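Local coordinates for avidin-related protein 4/5 (Gallus gallus, PDB 2OF8) that binds biotin and its derivatives, probably with very high affinity, here holding a biotin 4-nitroanilide in the end of an antiparallel beta-barrel, at residues T75-Q80 and G114-T119; P60-T65 and L91-L96; A36-A39 and N43-L46. The protein carries 2 engineered substitutions. One frame throughout, in Å; residues are numbered along the deposited sequence. Where two conformers were deposited one is given.

Contact 1 of 3, residues T75-Q80 and G114-T119. With BNI (5-(2-oxo-hexahydro-thieno[3,4-D]imidazol-6-yl)-pentanoic acid (4-nitro-phenyl)-amide), chain C.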
loop_
_atom_site.group_PDB
_atom_site.type_symbol
_atom_site.label_atom_id
_atom_site.label_comp_id
_atom_site.label_asym_id
_atom_site.label_seq_id
_atom_site.Cartn_x
_atom_site.Cartn_y
_atom_site.Cartn_z
ATOM N N THR A 75 -4.443 -12.592 4.268
ATOM C CA THR A 75 -4.856 -11.235 3.894
ATOM C C THR A 75 -5.402 -10.492 5.094
ATOM O O THR A 75 -6.116 -11.065 5.907
ATOM C CB THR A 75 -5.904 -11.262 2.785
ATOM O OG1 THR A 75 -5.343 -11.965 1.676
ATOM C CG2 THR A 75 -6.262 -9.849 2.292
ATOM N N VAL A 76 -5.084 -9.201 5.185
ATOM C CA VAL A 76 -5.767 -8.301 6.101
ATOM C C VAL A 76 -6.519 -7.241 5.297
ATOM O O VAL A 76 -6.039 -6.769 4.264
ATOM C CB VAL A 76 -4.811 -7.643 7.115
ATOM C CG1 VAL A 76 -4.233 -8.691 8.060
ATOM C CG2 VAL A 76 -3.693 -6.867 6.428
ATOM N N PHE A 77 -7.707 -6.900 5.788
ATOM C CA PHE A 77 -8.562 -5.862 5.233
ATOM C C PHE A 77 -8.792 -4.809 6.307
ATOM O O PHE A 77 -9.023 -5.150 7.473
ATOM C CB PHE A 77 -9.945 -6.405 4.856
ATOM C CG PHE A 77 -9.965 -7.335 3.677
ATOM C CD1 PHE A 77 -9.599 -8.664 3.820
ATOM C CD2 PHE A 77 -10.413 -6.910 2.434
ATOM C CE1 PHE A 77 -9.657 -9.550 2.743
ATOM C CE2 PHE A 77 -10.477 -7.801 1.352
ATOM C CZ PHE A 77 -10.088 -9.111 1.517
ATOM N N THR A 78 -8.797 -3.542 5.921
ATOM C CA THR A 78 -9.277 -2.493 6.812
ATOM C C THR A 78 -10.123 -1.516 6.024
ATOM O O THR A 78 -9.946 -1.348 4.819
ATOM C CB THR A 78 -8.094 -1.830 7.538
ATOM O OG1 THR A 78 -8.571 -0.953 8.567
ATOM C CG2 THR A 78 -7.243 -0.980 6.602
ATOM N N GLY A 79 -11.056 -0.868 6.693
ATOM C CA GLY A 79 -11.955 0.026 6.002
ATOM C C GLY A 79 -12.962 0.643 6.932
ATOM O O GLY A 79 -12.805 0.631 8.155
ATOM N N GLN A 80 -14.009 1.178 6.319
ATOM C CA GLN A 80 -15.060 1.868 7.042
ATOM C C GLN A 80 -16.408 1.476 6.452
ATOM O O GLN A 80 -16.536 1.273 5.239
ATOM C CB GLN A 80 -14.827 3.390 6.990
ATOM C CG GLN A 80 -15.763 4.194 7.870
ATOM C CD GLN A 80 -15.400 5.671 8.050
ATOM O OE1 GLN A 80 -16.115 6.381 8.783
ATOM N NE2 GLN A 80 -14.349 6.138 7.426
ATOM N N GLY A 114 -4.330 -3.916 -2.530
ATOM C CA GLY A 114 -5.469 -3.664 -3.391
ATOM C C GLY A 114 -6.635 -3.096 -2.618
ATOM O O GLY A 114 -6.518 -2.744 -1.449
ATOM N N TYR A 115 -7.761 -2.973 -3.309
ATOM C CA TYR A 115 -8.990 -2.441 -2.734
ATOM C C TYR A 115 -10.121 -3.444 -2.871
ATOM O O TYR A 115 -10.066 -4.353 -3.693
ATOM C CB TYR A 115 -9.398 -1.122 -3.406
ATOM C CG TYR A 115 -10.021 -1.243 -4.791
ATOM C CD1 TYR A 115 -11.406 -1.264 -4.954
ATOM C CD2 TYR A 115 -9.233 -1.284 -5.936
ATOM C CE1 TYR A 115 -11.982 -1.341 -6.210
ATOM C CE2 TYR A 115 -9.805 -1.361 -7.204
ATOM C CZ TYR A 115 -11.176 -1.381 -7.334
ATOM O OH TYR A 115 -11.732 -1.436 -8.597
ATOM N N ASN A 116 -11.182 -3.241 -2.101
ATOM C CA ASN A 116 -12.449 -3.906 -2.377
ATOM C C ASN A 116 -13.578 -3.076 -1.807
ATOM O O ASN A 116 -13.470 -2.538 -0.711
ATOM C CB ASN A 116 -12.539 -5.305 -1.741
ATOM C CG ASN A 116 -11.881 -6.402 -2.559
ATOM O OD1 ASN A 116 -11.033 -7.128 -2.043
ATOM N ND2 ASN A 116 -12.315 -6.580 -3.811
ATOM N N ASN A 117 -14.677 -3.026 -2.546
ATOM C CA ASN A 117 -15.909 -2.414 -2.095
ATOM C C ASN A 117 -16.918 -3.531 -1.876
ATOM O O ASN A 117 -17.084 -4.376 -2.750
ATOM C CB ASN A 117 -16.373 -1.420 -3.163
ATOM C CG ASN A 117 -15.298 -0.386 -3.500
ATOM O OD1 ASN A 117 -14.678 0.159 -2.605
ATOM N ND2 ASN A 117 -15.071 -0.132 -4.792
ATOM N N PHE A 118 -17.556 -3.547 -0.706
ATOM C CA PHE A 118 -18.536 -4.576 -0.361
ATOM C C PHE A 118 -19.919 -3.953 -0.197
ATOM O O PHE A 118 -20.066 -2.871 0.382
ATOM C CB PHE A 118 -18.215 -5.287 0.961
ATOM C CG PHE A 118 -16.926 -6.079 0.988
ATOM C CD1 PHE A 118 -16.948 -7.469 0.969
ATOM C CD2 PHE A 118 -15.700 -5.444 1.122
ATOM C CE1 PHE A 118 -15.774 -8.200 1.054
ATOM C CE2 PHE A 118 -14.521 -6.177 1.204
ATOM C CZ PHE A 118 -14.559 -7.551 1.166
ATOM N N THR A 119 -20.933 -4.670 -0.674
ATOM C CA THR A 119 -22.327 -4.333 -0.397
ATOM C C THR A 119 -23.049 -5.580 0.104
ATOM O O THR A 119 -22.583 -6.700 -0.077
ATOM C CB THR A 119 -23.029 -3.768 -1.645
ATOM O OG1 THR A 119 -22.852 -4.658 -2.746
ATOM C CG2 THR A 119 -22.391 -2.457 -2.096
HETATM C C1 BNI C . -4.179 -16.312 -2.525
HETATM C C10 BNI C . -5.230 -16.529 -1.427
HETATM C C9 BNI C . -6.557 -15.849 -1.746
HETATM C C8 BNI C . -6.411 -14.335 -1.811
HETATM C C7 BNI C . -7.652 -13.678 -2.379
HETATM C C2 BNI C . -7.481 -12.116 -2.452
HETATM C C6 BNI C . -7.640 -9.715 -1.652
HETATM C C4 BNI C . -8.563 -11.386 -3.301
HETATM C C5 BNI C . -8.588 -9.916 -2.840
HETATM C C3 BNI C . -10.695 -10.829 -2.637
HETATM O O2 BNI C . -4.477 -16.356 -3.714
HETATM O O3 BNI C . -11.926 -10.917 -2.391
HETATM N N1 BNI C . -9.973 -9.719 -2.491
HETATM N N2 BNI C . -9.927 -11.823 -3.069
HETATM S S1 BNI C . -7.623 -11.327 -0.808
HETATM N N17 BNI C . -2.929 -16.003 -2.177
HETATM C C18 BNI C . -1.795 -15.800 -2.921
HETATM C C20 BNI C . -0.557 -16.406 -2.547
HETATM C C21 BNI C . 0.621 -16.172 -3.339
HETATM C C22 BNI C . 0.547 -15.331 -4.529
HETATM C C23 BNI C . -0.696 -14.727 -4.906
HETATM C C24 BNI C . -1.863 -14.955 -4.121
HETATM N N25 BNI C . 1.799 -15.110 -5.350
HETATM O O26 BNI C . 2.843 -15.604 -5.038
HETATM O O27 BNI C . 1.785 -14.429 -6.334
#
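Asn116 OD1 is approached by two groups at once. BNI N1, in the ureido ring of the biotin head, gives it a hydrogen bond of 2.8 Å with a nearly straight N-H...O angle of 165°, and Phe77 CE2 comes to 3.5 Å from Asn116 OD1. The oxygen lies in the plane of the Phe77 ring at its edge, where the slightly positive ring hydrogens suit a carbonyl, and amide and ring planes are only 27° apart. The amide cannot easily turn over, because Asn116 ND2 is hydrogen-bonded to Asn13 OD1; asparagine thus fits the place by accepting from the ligand with one end while donating to the protein with the other. Strands 74-83 and 111-120 are not neighbours in the avidin barrel: strand 89-98 runs between them, so no backbone bonds link the segments, and their side chains meet by reaching across that strand inside the barrel. Phe77 has CG anti to its carbonyl carbon (chi1 -70°), which carries the ring inward toward Asn116 and the biotin head, with Phe77 CZ 4.0 Å from BNI S1. Phe118 meets the same ring from deeper in the barrel, Phe118 CZ lying 4.1 Å from Phe77 CE2; the two side chains cross at about a right angle, and it is the edge of Phe118 that is used. Flat, apolar phenylalanines suit this buried floor beneath the ligand. Thr75 meets the sulfur with its hydroxyl, Thr75 OG1 standing 3.4 Å from BNI S1, while a hydrogen bond to Trp68 NE1 holds that oxygen in position.

Contact 2 of 3, residues P60-T65 and L91-L96. With BNI (5-(2-oxo-hexahydro-thieno[3,4-D]imidazol-6-yl)-pentanoic acid (4-nitro-phenyl)-amide), chain C.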
loop_
_atom_site.group_PDB
_atom_site.type_symbol
_atom_site.label_atom_id
_atom_site.label_comp_id
_atom_site.label_asym_id
_atom_site.label_seq_id
_atom_site.Cartn_x
_atom_site.Cartn_y
_atom_site.Cartn_z
ATOM N N PRO A 60 -18.426 2.878 11.584
ATOM C CA PRO A 60 -17.178 2.436 12.211
ATOM C C PRO A 60 -16.083 2.076 11.221
ATOM O O PRO A 60 -16.354 1.546 10.134
ATOM C CB PRO A 60 -17.613 1.173 12.960
ATOM C CG PRO A 60 -18.739 0.641 12.138
ATOM C CD PRO A 60 -19.499 1.875 11.746
ATOM N N THR A 61 -14.846 2.326 11.619
ATOM C CA THR A 61 -13.711 1.673 10.978
ATOM C C THR A 61 -13.568 0.264 11.595
ATOM O O THR A 61 -14.083 -0.040 12.685
ATOM C CB THR A 61 -12.494 2.482 11.141
ATOM O OG1 THR A 61 -12.535 3.821 10.651
ATOM C CG2 THR A 61 -11.881 2.334 12.410
ATOM N N PHE A 62 -12.839 -0.581 10.884
ATOM C CA PHE A 62 -12.664 -1.969 11.282
ATOM C C PHE A 62 -11.448 -2.548 10.567
ATOM O O PHE A 62 -10.920 -1.971 9.610
ATOM C CB PHE A 62 -13.916 -2.795 10.925
ATOM C CG PHE A 62 -14.218 -2.803 9.459
ATOM C CD1 PHE A 62 -13.566 -3.684 8.595
ATOM C CD2 PHE A 62 -15.098 -1.880 8.913
ATOM C CE1 PHE A 62 -13.813 -3.649 7.223
ATOM C CE2 PHE A 62 -15.358 -1.860 7.554
ATOM C CZ PHE A 62 -14.718 -2.738 6.712
ATOM N N GLY A 63 -11.035 -3.714 11.036
ATOM C CA GLY A 63 -10.038 -4.526 10.367
ATOM C C GLY A 63 -10.360 -5.988 10.580
ATOM O O GLY A 63 -11.038 -6.346 11.549
ATOM N N PHE A 64 -9.902 -6.836 9.663
ATOM C CA PHE A 64 -9.971 -8.267 9.874
ATOM C C PHE A 64 -8.862 -8.981 9.121
ATOM O O PHE A 64 -8.304 -8.466 8.147
ATOM C CB PHE A 64 -11.375 -8.858 9.565
ATOM C CG PHE A 64 -11.845 -8.700 8.136
ATOM C CD1 PHE A 64 -11.553 -9.654 7.169
ATOM C CD2 PHE A 64 -12.649 -7.624 7.784
ATOM C CE1 PHE A 64 -12.024 -9.519 5.877
ATOM C CE2 PHE A 64 -13.128 -7.493 6.492
ATOM C CZ PHE A 64 -12.806 -8.440 5.538
ATOM N N THR A 65 -8.563 -10.184 9.602
ATOM C CA THR A 65 -7.581 -11.091 9.030
ATOM C C THR A 65 -8.299 -12.304 8.467
ATOM O O THR A 65 -9.155 -12.872 9.144
ATOM C CB THR A 65 -6.612 -11.557 10.126
ATOM O OG1 THR A 65 -5.895 -10.435 10.650
ATOM C CG2 THR A 65 -5.571 -12.518 9.577
ATOM N N LEU A 91 -19.092 -1.159 2.530
ATOM C CA LEU A 91 -17.775 -1.251 3.146
ATOM C C LEU A 91 -16.742 -0.843 2.116
ATOM O O LEU A 91 -16.596 -1.492 1.082
ATOM C CB LEU A 91 -17.452 -2.661 3.640
ATOM C CG LEU A 91 -18.520 -3.382 4.448
ATOM C CD1 LEU A 91 -18.007 -4.738 4.871
ATOM C CD2 LEU A 91 -18.935 -2.563 5.659
ATOM N N LYS A 92 -16.023 0.234 2.400
ATOM C CA LYS A 92 -14.887 0.651 1.586
ATOM C C LYS A 92 -13.645 0.113 2.265
ATOM O O LYS A 92 -13.386 0.457 3.415
ATOM C CB LYS A 92 -14.814 2.179 1.488
ATOM C CG LYS A 92 -15.982 2.822 0.758
ATOM C CD LYS A 92 -15.981 2.539 -0.741
ATOM C CE LYS A 92 -14.915 3.315 -1.498
ATOM N NZ LYS A 92 -14.871 2.968 -2.946
ATOM N N THR A 93 -12.899 -0.743 1.578
ATOM C CA THR A 93 -11.732 -1.385 2.161
ATOM C C THR A 93 -10.509 -1.327 1.270
ATOM O O THR A 93 -10.589 -1.216 0.034
ATOM C CB THR A 93 -11.972 -2.887 2.514
ATOM O OG1 THR A 93 -11.985 -3.704 1.334
ATOM C CG2 THR A 93 -13.283 -3.113 3.237
ATOM N N MET A 94 -9.380 -1.474 1.938
ATOM C CA MET A 94 -8.136 -1.799 1.289
ATOM C C MET A 94 -7.518 -2.962 2.009
ATOM O O MET A 94 -7.805 -3.221 3.180
ATOM C CB MET A 94 -7.220 -0.593 1.275
ATOM C CG MET A 94 -7.828 0.534 0.468
ATOM S SD MET A 94 -6.672 1.760 -0.023
ATOM C CE MET A 94 -5.768 0.882 -1.260
ATOM N N TRP A 95 -6.666 -3.669 1.290
ATOM C CA TRP A 95 -6.122 -4.917 1.798
ATOM C C TRP A 95 -4.654 -5.069 1.487
ATOM O O TRP A 95 -4.125 -4.478 0.545
ATOM C CB TRP A 95 -6.922 -6.128 1.289
ATOM C CG TRP A 95 -7.090 -6.235 -0.202
ATOM C CD1 TRP A 95 -8.200 -5.921 -0.915
ATOM C CD2 TRP A 95 -6.135 -6.727 -1.152
ATOM N NE1 TRP A 95 -8.004 -6.184 -2.250
ATOM C CE2 TRP A 95 -6.746 -6.690 -2.421
ATOM C CE3 TRP A 95 -4.840 -7.249 -1.056
ATOM C CZ2 TRP A 95 -6.095 -7.114 -3.579
ATOM C CZ3 TRP A 95 -4.197 -7.664 -2.205
ATOM C CH2 TRP A 95 -4.822 -7.587 -3.452
ATOM N N LEU A 96 -4.011 -5.885 2.322
ATOM C CA LEU A 96 -2.655 -6.379 2.090
ATOM C C LEU A 96 -2.697 -7.903 2.108
ATOM O O LEU A 96 -3.246 -8.506 3.035
ATOM C CB LEU A 96 -1.684 -5.923 3.182
ATOM C CG LEU A 96 -1.453 -4.420 3.296
ATOM C CD1 LEU A 96 -0.645 -4.118 4.545
ATOM C CD2 LEU A 96 -0.764 -3.851 2.073
HETATM C C1 BNI C . -4.179 -16.312 -2.525
HETATM C C10 BNI C . -5.230 -16.529 -1.427
HETATM C C9 BNI C . -6.557 -15.849 -1.746
HETATM C C8 BNI C . -6.411 -14.335 -1.811
HETATM C C7 BNI C . -7.652 -13.678 -2.379
HETATM C C2 BNI C . -7.481 -12.116 -2.452
HETATM C C6 BNI C . -7.640 -9.715 -1.652
HETATM C C4 BNI C . -8.563 -11.386 -3.301
HETATM C C5 BNI C . -8.588 -9.916 -2.840
HETATM C C3 BNI C . -10.695 -10.829 -2.637
HETATM O O2 BNI C . -4.477 -16.356 -3.714
HETATM O O3 BNI C . -11.926 -10.917 -2.391
HETATM N N1 BNI C . -9.973 -9.719 -2.491
HETATM N N2 BNI C . -9.927 -11.823 -3.069
HETATM S S1 BNI C . -7.623 -11.327 -0.808
HETATM N N17 BNI C . -2.929 -16.003 -2.177
HETATM C C18 BNI C . -1.795 -15.800 -2.921
HETATM C C20 BNI C . -0.557 -16.406 -2.547
HETATM C C21 BNI C . 0.621 -16.172 -3.339
HETATM C C22 BNI C . 0.547 -15.331 -4.529
HETATM C C23 BNI C . -0.696 -14.727 -4.906
HETATM C C24 BNI C . -1.863 -14.955 -4.121
HETATM N N25 BNI C . 1.799 -15.110 -5.350
HETATM O O26 BNI C . 2.843 -15.604 -5.038
HETATM O O27 BNI C . 1.785 -14.429 -6.334
#
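The ring of Phe62 pushes its far end between Leu91 and Thr93, crossing each of these side chains at about a right angle. Thr93 CG2 sits at the ring edge, near its plane, 3.8 Å from Phe62 CZ, whereas the leucine methyl comes in obliquely, Leu91 CD2 being 4.1 Å from Phe62 CE2. Phe62 CG stands between its own backbone N and carbonyl carbon (chi1 60°), and this position projects the ring into the barrel, past strand 74-83, which separates the two segments in the sheet. Threonine suits its place because its branches divide the work: the methyl faces the phenylalanine, and Thr93 OG1 is hydrogen-bonded to Asn116 O on the adjoining strand, so its buried hydroxyl is satisfied. Leu6 and Phe118 pack around this cluster as well.

Further along strand 89-98, Trp95 presents a face rather than an edge. BNI C6, the methylene next to the sulfur in the biotin head, lies 3.2 Å above the indole plane and over its centre, a close CH-pi contact, and BNI C5 is 3.7 Å from Trp95 CE2. Were Trp95 an alanine, BNI C6 would probably lose the surface it rests on, and a gap would open beside the thiophane ring. The strand thus works by apolar contact twice over: its aliphatic groups pack the barrel interior around the phenyl ring of Phe62, and further along the broad aromatic face of Trp95 lines the biotin pocket, consistent with recognition by shape, while polar groups such as Asn116 bond the ureido ring.

Contact 3 of 3, residues A36-A39 and N43-L46; sequences AVAA and NITL. Engineered in segment 36-39: Ala39 (natural residue Asp). With BNI (5-(2-oxo-hexahydro-thieno[3,4-D]imidazol-6-yl)-pentanoic acid (4-nitro-phenyl)-amide), chain C.
Ala38 stands between Ile44 and the ligand, its methyl touching both: Ala38 CB is 3.7 Å from Ile44 CG1 and 3.4 Å from BNI O2, the carbonyl oxygen of the amide that joins the valeryl chain to the nitroaniline. With both neighbours this near, a longer side chain would probably be hard to fit. BNI O2 is itself gripped by the next residue, Ala39 N donating a hydrogen bond of 2.9 Å with an N-H...O angle of 158°. Since the donor is the backbone, the bond does not need a particular side chain at this position, where alanine is an engineered substitution for the natural aspartate; the introduced methyl touches the nitrophenyl ring, Ala39 CB to BNI C24 being 3.8 Å. On the other side of Ala38, Val37 reaches the biotin head. Val37 CG2 lies between the backbone N and the carbonyl carbon, and this branch comes to 3.7 Å from BNI N2.

Behind this first shell, Ile44 supports the loop backbone. Its outer chain is extended (chi2 163°), which carries the terminal methyl under residues 37 and 38, Ile44 CD1 being 3.9 Å from Val37 C. A long, branched aliphatic residue suits this partly covered place, and Leu34 and Thr35 pack on it in turn. Hydrogen bonds of Val37 O to Thr35 OG1 and of Ala36 N to Ser16 OG fix the loop further; both hydroxyls also bond the ligand. This is probably the loop whose conformation matters for avidin-enhanced hydrolysis of an active biotin ester. Both segments belong to the connection from strand 28-34 to strand 47-53: 36-39 lies along the ligand, and 43-46 backs it from the far side through Ile44, with Phe70 packed against Ala38 and Trp108 of the fourth subunit against Val37.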
loop_
_atom_site.group_PDB
_atom_site.type_symbol
_atom_site.label_atom_id
_atom_site.label_comp_id
_atom_site.label_asym_id
_atom_site.label_seq_id
_atom_site.Cartn_x
_atom_site.Cartn_y
_atom_site.Cartn_z
ATOM N N ALA A 36 -13.469 -15.239 -4.655
ATOM C CA ALA A 36 -13.749 -15.604 -6.042
ATOM C C ALA A 36 -12.471 -15.901 -6.819
ATOM O O ALA A 36 -12.533 -16.569 -7.854
ATOM C CB ALA A 36 -14.537 -14.499 -6.734
ATOM N N VAL A 37 -11.341 -15.372 -6.340
ATOM C CA VAL A 37 -10.068 -15.429 -7.041
ATOM C C VAL A 37 -8.946 -15.871 -6.099
ATOM O O VAL A 37 -8.998 -15.655 -4.885
ATOM C CB VAL A 37 -9.688 -14.064 -7.674
ATOM C CG1 VAL A 37 -10.668 -13.707 -8.786
ATOM C CG2 VAL A 37 -9.614 -12.948 -6.627
ATOM N N ALA A 38 -7.930 -16.488 -6.673
ATOM C CA ALA A 38 -6.738 -16.874 -5.934
ATOM C C ALA A 38 -5.642 -17.156 -6.946
ATOM O O ALA A 38 -5.901 -17.264 -8.145
ATOM C CB ALA A 38 -6.986 -18.119 -5.102
ATOM N N ALA A 39 -4.418 -17.324 -6.470
ATOM C CA ALA A 39 -3.323 -17.770 -7.332
ATOM C C ALA A 39 -3.663 -19.108 -7.995
ATOM O O ALA A 39 -3.364 -19.317 -9.174
ATOM C CB ALA A 39 -2.044 -17.896 -6.528
ATOM N N ASN A 43 -8.041 -24.598 -5.936
ATOM C CA ASN A 43 -7.835 -24.975 -4.541
ATOM C C ASN A 43 -8.701 -24.218 -3.534
ATOM O O ASN A 43 -8.640 -24.504 -2.342
ATOM C CB ASN A 43 -6.364 -24.763 -4.148
ATOM C CG ASN A 43 -5.421 -25.715 -4.851
ATOM O OD1 ASN A 43 -5.827 -26.763 -5.351
ATOM N ND2 ASN A 43 -4.142 -25.357 -4.880
ATOM N N ILE A 44 -9.489 -23.242 -3.979
ATOM C CA ILE A 44 -10.163 -22.351 -3.034
ATOM C C ILE A 44 -11.134 -23.115 -2.138
ATOM O O ILE A 44 -11.938 -23.917 -2.615
ATOM C CB ILE A 44 -10.920 -21.223 -3.760
ATOM C CG1 ILE A 44 -9.935 -20.258 -4.424
ATOM C CG2 ILE A 44 -11.810 -20.459 -2.780
ATOM C CD1 ILE A 44 -10.556 -19.367 -5.473
ATOM N N THR A 45 -11.036 -22.851 -0.841
ATOM C CA THR A 45 -12.000 -23.335 0.140
ATOM C C THR A 45 -12.405 -22.183 1.056
ATOM O O THR A 45 -11.659 -21.205 1.234
ATOM C CB THR A 45 -11.428 -24.472 1.000
ATOM O OG1 THR A 45 -10.254 -24.002 1.682
ATOM C CG2 THR A 45 -11.010 -25.665 0.126
ATOM N N LEU A 46 -13.590 -22.305 1.635
ATOM C CA LEU A 46 -14.091 -21.353 2.608
ATOM C C LEU A 46 -13.075 -21.186 3.732
ATOM O O LEU A 46 -12.551 -22.172 4.246
ATOM C CB LEU A 46 -15.421 -21.860 3.169
ATOM C CG LEU A 46 -16.218 -20.871 4.018
ATOM C CD1 LEU A 46 -16.699 -19.686 3.185
ATOM C CD2 LEU A 46 -17.379 -21.576 4.688
HETATM C C1 BNI C . -4.179 -16.312 -2.525
HETATM C C10 BNI C . -5.230 -16.529 -1.427
HETATM C C9 BNI C . -6.557 -15.849 -1.746
HETATM C C8 BNI C . -6.411 -14.335 -1.811
HETATM C C7 BNI C . -7.652 -13.678 -2.379
HETATM C C2 BNI C . -7.481 -12.116 -2.452
HETATM C C6 BNI C . -7.640 -9.715 -1.652
HETATM C C4 BNI C . -8.563 -11.386 -3.301
HETATM C C5 BNI C . -8.588 -9.916 -2.840
HETATM C C3 BNI C . -10.695 -10.829 -2.637
HETATM O O2 BNI C . -4.477 -16.356 -3.714
HETATM O O3 BNI C . -11.926 -10.917 -2.391
HETATM N N1 BNI C . -9.973 -9.719 -2.491
HETATM N N2 BNI C . -9.927 -11.823 -3.069
HETATM S S1 BNI C . -7.623 -11.327 -0.808
HETATM N N17 BNI C . -2.929 -16.003 -2.177
HETATM C C18 BNI C . -1.795 -15.800 -2.921
HETATM C C20 BNI C . -0.557 -16.406 -2.547
HETATM C C21 BNI C . 0.621 -16.172 -3.339
HETATM C C22 BNI C . 0.547 -15.331 -4.529
HETATM C C23 BNI C . -0.696 -14.727 -4.906
HETATM C C24 BNI C . -1.863 -14.955 -4.121
HETATM N N25 BNI C . 1.799 -15.110 -5.350
HETATM O O26 BNI C . 2.843 -15.604 -5.038
HETATM O O27 BNI C . 1.785 -14.429 -6.334
#

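From the N terminus, contact 3 comes first and closes a short turn within the connection between strands 28-34 and 47-53. Residues 60-65 then open contact 2 and residues 75-80 open contact 1; 91-96 closes contact 2 before 114-119 closes contact 1, so these two cross along the chain. Each of them spans one intervening strand, and together they tie four successive strands of the barrel, their centres 4 Å apart and linked directly by the hydrogen bond of Thr78 OG1 with Phe62 O. Contact 3 touches neither: its centre is about 17 Å from that of contact 1 and about 20 Å from that of contact 2. The ligand, touched by all three, bridges barrel interior and loop.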